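Side-chain contacts in cystalysin (Treponema denticola, PDB 1C7N), which binds pyridoxal-5'-phosphate and has the fold of the class I and II aminotransferase family of PLP-dependent proteins: residues A[77-82]-A[205-210]; A[184-189]-A[215-220]. All coordinates share one frame; numbering follows the deposited sequence.

Contact 1 of 2, residues A[77-82]-A[205-210]; sequences KWMKDR and IHFDLI. With PLP (pyridoxal-5'-phosphate), chain I.
Trp78 and Met79, neighbours on helix 69-83, meet Asp208 and Phe207, neighbours in a type I beta turn running from His206 to Leu209. The pair joins that helix to the loop that leaves strand 199-203 in a fold of the class I and II aminotransferase family. Trp78 can be followed outward from CB. Its CG lies anti to the backbone N (chi1 -179°), which carries the indole off the helix toward the turn. NE1 donates to Asp208 OD1 over 3.1 Å; CE2 and then CZ2 follow along the same edge, with OD1 3.7 and 3.5 Å away. The bond is bent, with 137° at the hydrogen, and reaches the oxygen on its syn side but well out of the carboxylate plane. Indole and carboxylate stand almost perpendicular, 86° apart, with the carboxylate carbon at the ring's edge. At the far end of the indole, CH2 lies over one face of the Arg82 guanidinium, 3.6 Å above its plane and offset toward the rim. Within the helix, Arg82 CG sits 3.6 Å above the indole plane, over the ring centre. Tyr285 also stacks on Trp78, and Thr239 OG1 is hydrogen-bonded to Asp208 OD2, so two partners, one on each oxygen, restrict the turning of the carboxylate.

The second pair is apolar. Met79, bent at chi2, brings its sulfur to the edge of the Phe207 ring in a Met-aromatic contact, SD being 4.9 Å from the ring centroid. The His83 ring stacks on Phe207, and its NE2 is hydrogen-bonded to Phe207 O, tying the turn to the end of the same helix. At the start of the loop, Ile205 and His206 belong to the pyridoxal-5'-phosphate pocket, and Ile205 CG2 lies 3.7 Å from PLP C2.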
loop_
_atom_site.group_PDB
_atom_site.type_symbol
_atom_site.label_atom_id
_atom_site.label_comp_id
_atom_site.label_asym_id
_atom_site.label_seq_id
_atom_site.Cartn_x
_atom_site.Cartn_y
_atom_site.Cartn_z
ATOM N N LYS A 77 -0.018 -22.158 -7.759
ATOM C CA LYS A 77 0.012 -22.832 -9.051
ATOM C C LYS A 77 1.092 -22.232 -9.952
ATOM O O LYS A 77 1.776 -22.950 -10.675
ATOM C CB LYS A 77 -1.358 -22.730 -9.732
ATOM C CG LYS A 77 -1.502 -23.607 -10.969
ATOM C CD LYS A 77 -2.909 -23.538 -11.544
ATOM C CE LYS A 77 -3.169 -24.671 -12.527
ATOM N NZ LYS A 77 -2.199 -24.697 -13.658
ATOM N N TRP A 78 1.246 -20.914 -9.913
ATOM C CA TRP A 78 2.271 -20.261 -10.727
ATOM C C TRP A 78 3.665 -20.743 -10.307
ATOM O O TRP A 78 4.501 -21.060 -11.149
ATOM C CB TRP A 78 2.164 -18.735 -10.588
ATOM C CG TRP A 78 3.172 -17.951 -11.402
ATOM C CD1 TRP A 78 4.365 -17.448 -10.971
ATOM C CD2 TRP A 78 3.042 -17.553 -12.773
ATOM N NE1 TRP A 78 4.985 -16.753 -11.988
ATOM C CE2 TRP A 78 4.195 -16.803 -13.104
ATOM C CE3 TRP A 78 2.062 -17.755 -13.755
ATOM C CZ2 TRP A 78 4.393 -16.251 -14.374
ATOM C CZ3 TRP A 78 2.260 -17.206 -15.019
ATOM C CH2 TRP A 78 3.416 -16.463 -15.315
ATOM N N MET A 79 3.913 -20.820 -9.005
ATOM C CA MET A 79 5.216 -21.276 -8.529
ATOM C C MET A 79 5.498 -22.702 -8.984
ATOM O O MET A 79 6.634 -23.036 -9.316
ATOM C CB MET A 79 5.300 -21.209 -7.006
ATOM C CG MET A 79 5.097 -19.819 -6.436
ATOM S SD MET A 79 6.021 -18.538 -7.326
ATOM C CE MET A 79 5.131 -17.085 -6.759
ATOM N N LYS A 80 4.461 -23.538 -9.000
ATOM C CA LYS A 80 4.622 -24.929 -9.410
ATOM C C LYS A 80 4.905 -25.071 -10.896
ATOM O O LYS A 80 5.947 -25.586 -11.287
ATOM C CB LYS A 80 3.372 -25.746 -9.069
ATOM C CG LYS A 80 3.459 -27.187 -9.560
ATOM C CD LYS A 80 2.181 -27.971 -9.316
ATOM C CE LYS A 80 2.286 -29.371 -9.911
ATOM N NZ LYS A 80 3.522 -30.067 -9.443
ATOM N N ASP A 81 3.970 -24.614 -11.720
ATOM C CA ASP A 81 4.106 -24.706 -13.169
ATOM C C ASP A 81 5.305 -23.953 -13.749
ATOM O O ASP A 81 5.987 -24.455 -14.636
ATOM C CB ASP A 81 2.832 -24.197 -13.849
ATOM C CG ASP A 81 1.579 -24.923 -13.374
ATOM O OD1 ASP A 81 1.699 -26.017 -12.786
ATOM O OD2 ASP A 81 0.469 -24.399 -13.603
ATOM N N ARG A 82 5.561 -22.752 -13.243
ATOM C CA ARG A 82 6.649 -21.928 -13.750
ATOM C C ARG A 82 8.021 -22.143 -13.125
ATOM O O ARG A 82 9.039 -21.905 -13.775
ATOM C CB ARG A 82 6.272 -20.451 -13.620
ATOM C CG ARG A 82 5.220 -19.998 -14.605
ATOM C CD ARG A 82 5.856 -19.641 -15.938
ATOM N NE ARG A 82 4.860 -19.357 -16.965
ATOM C CZ ARG A 82 5.106 -18.666 -18.074
ATOM N NH1 ARG A 82 6.320 -18.180 -18.302
ATOM N NH2 ARG A 82 4.134 -18.463 -18.956
ATOM N N ILE A 205 12.174 -11.048 -7.657
ATOM C CA ILE A 205 11.100 -10.375 -8.372
ATOM C C ILE A 205 11.242 -10.497 -9.885
ATOM O O ILE A 205 10.246 -10.455 -10.603
ATOM C CB ILE A 205 10.990 -8.883 -7.985
ATOM C CG1 ILE A 205 9.662 -8.334 -8.511
ATOM C CG2 ILE A 205 12.158 -8.095 -8.561
ATOM C CD1 ILE A 205 9.342 -6.949 -8.059
ATOM N N HIS A 206 12.475 -10.653 -10.367
ATOM C CA HIS A 206 12.718 -10.792 -11.799
ATOM C C HIS A 206 12.731 -12.252 -12.243
ATOM O O HIS A 206 13.165 -12.545 -13.361
ATOM C CB HIS A 206 14.077 -10.204 -12.193
ATOM C CG HIS A 206 14.201 -8.726 -11.994
ATOM N ND1 HIS A 206 14.688 -8.169 -10.831
ATOM C CD2 HIS A 206 13.966 -7.693 -12.836
ATOM C CE1 HIS A 206 14.757 -6.857 -10.970
ATOM N NE2 HIS A 206 14.324 -6.543 -12.177
ATOM N N PHE A 207 12.265 -13.180 -11.412
ATOM C CA PHE A 207 12.371 -14.576 -11.833
ATOM C C PHE A 207 11.540 -15.069 -13.022
ATOM O O PHE A 207 11.738 -16.198 -13.468
ATOM C CB PHE A 207 12.262 -15.543 -10.622
ATOM C CG PHE A 207 10.872 -15.717 -10.048
ATOM C CD1 PHE A 207 10.671 -16.624 -9.006
ATOM C CD2 PHE A 207 9.781 -15.006 -10.525
ATOM C CE1 PHE A 207 9.402 -16.820 -8.447
ATOM C CE2 PHE A 207 8.507 -15.196 -9.973
ATOM C CZ PHE A 207 8.321 -16.104 -8.935
ATOM N N ASP A 208 10.646 -14.237 -13.559
ATOM C CA ASP A 208 9.864 -14.643 -14.732
ATOM C C ASP A 208 10.465 -14.036 -15.994
ATOM O O ASP A 208 10.058 -14.375 -17.106
ATOM C CB ASP A 208 8.407 -14.178 -14.649
ATOM C CG ASP A 208 7.674 -14.751 -13.464
ATOM O OD1 ASP A 208 7.748 -15.977 -13.250
ATOM O OD2 ASP A 208 7.010 -13.971 -12.751
ATOM N N LEU A 209 11.421 -13.127 -15.821
ATOM C CA LEU A 209 12.056 -12.453 -16.949
ATOM C C LEU A 209 13.433 -13.036 -17.233
ATOM O O LEU A 209 14.467 -12.413 -16.961
ATOM C CB LEU A 209 12.147 -10.947 -16.661
ATOM C CG LEU A 209 10.776 -10.267 -16.524
ATOM C CD1 LEU A 209 10.903 -8.943 -15.789
ATOM C CD2 LEU A 209 10.162 -10.064 -17.897
ATOM N N ILE A 210 13.428 -14.245 -17.789
ATOM C CA ILE A 210 14.653 -14.968 -18.118
ATOM C C ILE A 210 14.839 -15.029 -19.631
ATOM O O ILE A 210 13.888 -15.293 -20.368
ATOM C CB ILE A 210 14.592 -16.415 -17.575
ATOM C CG1 ILE A 210 14.197 -16.402 -16.095
ATOM C CG2 ILE A 210 15.940 -17.107 -17.766
ATOM C CD1 ILE A 210 15.154 -15.632 -15.203
HETATM N N1 PLP I . 13.739 -5.672 -6.161
HETATM C C2 PLP I . 14.524 -5.498 -7.318
HETATM C C2A PLP I . 15.828 -6.274 -7.334
HETATM C C3 PLP I . 13.936 -4.680 -8.382
HETATM O O3 PLP I . 14.772 -4.461 -9.399
HETATM C C4 PLP I . 12.628 -4.161 -8.225
HETATM C C4A PLP I . 11.967 -3.423 -9.300
HETATM C C5 PLP I . 11.893 -4.456 -6.954
HETATM C C6 PLP I . 12.476 -5.177 -5.953
HETATM C C5A PLP I . 10.388 -4.202 -6.985
HETATM O O4P PLP I . 9.751 -3.391 -6.080
HETATM P P PLP I . 8.136 -3.388 -6.271
HETATM O O1P PLP I . 7.740 -2.230 -5.474
HETATM O O2P PLP I . 7.594 -4.688 -5.706
HETATM O O3P PLP I . 7.783 -3.235 -7.686
#

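Contact 2 of 2, residues A[184-189]-A[215-220]; sequences DELQKI and EHTVFQ
Leu186 of helix 183-195 sets one methyl squarely on the Phe219 ring: CD2 is 3.6 Å from the ring centroid and just 3° off the normal, a CH-pi contact over the centre of the face. All six ring carbons are consequently almost equally far from that methyl. The other branch, CD1, goes to the backbone and side chain of Thr217, lying 3.6 Å from Thr217 O and nearly as close to Thr217 CB. One leucine thus spans two residues of the loop: with CG anti to its own carbonyl carbon (chi1 -70°) the branch point is sent toward the loop, and CD1 and CD2, both carried on CG, then divide between Thr217 and Phe219. Ile189, one helical turn further on, comes to the ring from another direction. Its CG2 lies in the plane of the aromatic ring, at the edge, 3.6 Å from Phe219 CZ, and the two side chains cross at about a right angle. Phe219 CE2 also closes to 3.2 Å from Leu186 O, where a ring C-H faces a helix carbonyl.

Further out, both partners rest against strands of the seven-stranded sheet. Phe170 of strand 165-171 touches Leu186 and Ile189 and meets the Phe219 ring with the planes at about 55°, while Leu200 and Ser202 of strand 199-203 also pack on Phe219. The loop has a backbone bond, Phe219 N to Glu204 OE2, and a side-chain bond, Thr217 OG1 to Lys183 NZ. Helix 183-195 is the helix of a beta-alpha-beta crossover between those two parallel strands, and the loop after the second strand folds back onto it. The chemistry is almost wholly apolar, so shape and dispersion join the side chains here, and the neighbouring polar bonds, to Glu204 and Lys183, are consistent with fixing the loop's course.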
loop_
_atom_site.group_PDB
_atom_site.type_symbol
_atom_site.label_atom_id
_atom_site.label_comp_id
_atom_site.label_asym_id
_atom_site.label_seq_id
_atom_site.Cartn_x
_atom_site.Cartn_y
_atom_site.Cartn_z
ATOM N N ASP A 184 25.044 -24.728 -9.342
ATOM C CA ASP A 184 26.252 -24.974 -8.559
ATOM C C ASP A 184 26.589 -23.780 -7.677
ATOM O O ASP A 184 27.081 -23.943 -6.558
ATOM C CB ASP A 184 27.442 -25.277 -9.467
ATOM C CG ASP A 184 28.647 -25.762 -8.688
ATOM O OD1 ASP A 184 29.772 -25.728 -9.236
ATOM O OD2 ASP A 184 28.466 -26.188 -7.522
ATOM N N GLU A 185 26.332 -22.580 -8.192
ATOM C CA GLU A 185 26.594 -21.353 -7.448
ATOM C C GLU A 185 25.649 -21.285 -6.246
ATOM O O GLU A 185 26.061 -20.951 -5.135
ATOM C CB GLU A 185 26.384 -20.133 -8.354
ATOM C CG GLU A 185 27.299 -20.093 -9.570
ATOM C CD GLU A 185 26.994 -18.928 -10.507
ATOM O OE1 GLU A 185 25.841 -18.826 -10.979
ATOM O OE2 GLU A 185 27.913 -18.122 -10.777
ATOM N N LEU A 186 24.378 -21.606 -6.473
ATOM C CA LEU A 186 23.384 -21.593 -5.404
ATOM C C LEU A 186 23.689 -22.645 -4.339
ATOM O O LEU A 186 23.377 -22.450 -3.163
ATOM C CB LEU A 186 21.975 -21.818 -5.973
ATOM C CG LEU A 186 21.391 -20.668 -6.804
ATOM C CD1 LEU A 186 19.999 -21.040 -7.310
ATOM C CD2 LEU A 186 21.338 -19.399 -5.957
ATOM N N GLN A 187 24.294 -23.759 -4.750
ATOM C CA GLN A 187 24.651 -24.827 -3.819
ATOM C C GLN A 187 25.741 -24.340 -2.875
ATOM O O GLN A 187 25.650 -24.537 -1.662
ATOM C CB GLN A 187 25.143 -26.064 -4.580
ATOM C CG GLN A 187 24.045 -26.814 -5.330
ATOM C CD GLN A 187 23.113 -27.586 -4.404
ATOM O OE1 GLN A 187 21.955 -27.840 -4.742
ATOM N NE2 GLN A 187 23.622 -27.977 -3.239
ATOM N N LYS A 188 26.770 -23.703 -3.431
ATOM C CA LYS A 188 27.876 -23.181 -2.631
ATOM C C LYS A 188 27.380 -22.158 -1.617
ATOM O O LYS A 188 27.840 -22.123 -0.475
ATOM C CB LYS A 188 28.931 -22.520 -3.520
ATOM C CG LYS A 188 29.932 -23.464 -4.163
ATOM C CD LYS A 188 31.095 -22.658 -4.737
ATOM C CE LYS A 188 32.198 -23.543 -5.285
ATOM N NZ LYS A 188 33.383 -22.732 -5.713
ATOM N N ILE A 189 26.447 -21.312 -2.043
ATOM C CA ILE A 189 25.901 -20.301 -1.152
ATOM C C ILE A 189 25.047 -20.980 -0.087
ATOM O O ILE A 189 25.089 -20.600 1.082
ATOM C CB ILE A 189 25.045 -19.275 -1.922
ATOM C CG1 ILE A 189 25.896 -18.613 -3.009
ATOM C CG2 ILE A 189 24.495 -18.219 -0.950
ATOM C CD1 ILE A 189 25.132 -17.651 -3.892
ATOM N N GLU A 215 17.958 -20.800 -17.109
ATOM C CA GLU A 215 16.966 -21.387 -16.218
ATOM C C GLU A 215 17.092 -20.835 -14.805
ATOM O O GLU A 215 18.156 -20.929 -14.196
ATOM C CB GLU A 215 17.160 -22.908 -16.146
ATOM C CG GLU A 215 17.253 -23.635 -17.478
ATOM C CD GLU A 215 15.933 -23.700 -18.216
ATOM O OE1 GLU A 215 14.876 -23.772 -17.549
ATOM O OE2 GLU A 215 15.955 -23.697 -19.464
ATOM N N HIS A 216 16.005 -20.284 -14.277
ATOM C CA HIS A 216 16.011 -19.758 -12.919
ATOM C C HIS A 216 15.690 -20.868 -11.923
ATOM O O HIS A 216 14.841 -21.724 -12.175
ATOM C CB HIS A 216 14.987 -18.630 -12.764
ATOM C CG HIS A 216 14.920 -18.063 -11.376
ATOM N ND1 HIS A 216 14.157 -18.626 -10.376
ATOM C CD2 HIS A 216 15.559 -17.010 -10.813
ATOM C CE1 HIS A 216 14.329 -17.945 -9.257
ATOM N NE2 HIS A 216 15.176 -16.960 -9.495
ATOM N N THR A 217 16.386 -20.846 -10.796
ATOM C CA THR A 217 16.171 -21.820 -9.738
ATOM C C THR A 217 15.770 -21.061 -8.480
ATOM O O THR A 217 16.547 -20.256 -7.967
ATOM C CB THR A 217 17.459 -22.610 -9.427
ATOM O OG1 THR A 217 17.865 -23.350 -10.586
ATOM C CG2 THR A 217 17.221 -23.571 -8.265
ATOM N N VAL A 218 14.554 -21.293 -7.997
ATOM C CA VAL A 218 14.107 -20.632 -6.776
ATOM C C VAL A 218 15.042 -21.148 -5.689
ATOM O O VAL A 218 15.093 -22.349 -5.409
ATOM C CB VAL A 218 12.646 -20.999 -6.434
ATOM C CG1 VAL A 218 12.284 -20.466 -5.064
ATOM C CG2 VAL A 218 11.710 -20.419 -7.484
ATOM N N PHE A 219 15.791 -20.232 -5.089
ATOM C CA PHE A 219 16.767 -20.583 -4.067
ATOM C C PHE A 219 16.289 -21.541 -2.976
ATOM O O PHE A 219 16.915 -22.579 -2.749
ATOM C CB PHE A 219 17.322 -19.307 -3.433
ATOM C CG PHE A 219 18.760 -19.416 -2.996
ATOM C CD1 PHE A 219 19.497 -18.270 -2.723
ATOM C CD2 PHE A 219 19.377 -20.659 -2.862
ATOM C CE1 PHE A 219 20.832 -18.355 -2.323
ATOM C CE2 PHE A 219 20.712 -20.757 -2.463
ATOM C CZ PHE A 219 21.440 -19.604 -2.193
ATOM N N GLN A 220 15.186 -21.215 -2.307
ATOM C CA GLN A 220 14.694 -22.072 -1.230
ATOM C C GLN A 220 14.074 -23.388 -1.687
ATOM O O GLN A 220 13.644 -24.194 -0.862
ATOM C CB GLN A 220 13.688 -21.313 -0.361
ATOM C CG GLN A 220 12.357 -21.020 -1.032
ATOM C CD GLN A 220 11.337 -20.483 -0.045
ATOM O OE1 GLN A 220 11.392 -19.317 0.357
ATOM N NE2 GLN A 220 10.413 -21.341 0.372
#

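In the fold
The two contacts interleave along the chain: 77-82 comes first, then 184-189, 205-210 and 215-220. Their centres lie 15 Å apart. Both second segments belong to the single loop between strand 199-203 and helix 224-227; the early part of the loop meets the last turns of helix 69-83, and its later part meets helix 183-195. The contacts also touch directly, Phe207 CB packing 3.4 Å from His216 NE2, with Ile210 CD1 close to His216 CB. Strand 199-203 lies within the mixed seven-stranded sheet. One loop, starting at the pyridoxal-5'-phosphate pocket, therefore ties two helices far apart in sequence to that sheet, and by Phe219 it is about 13 Å from pyridoxal-5'-phosphate.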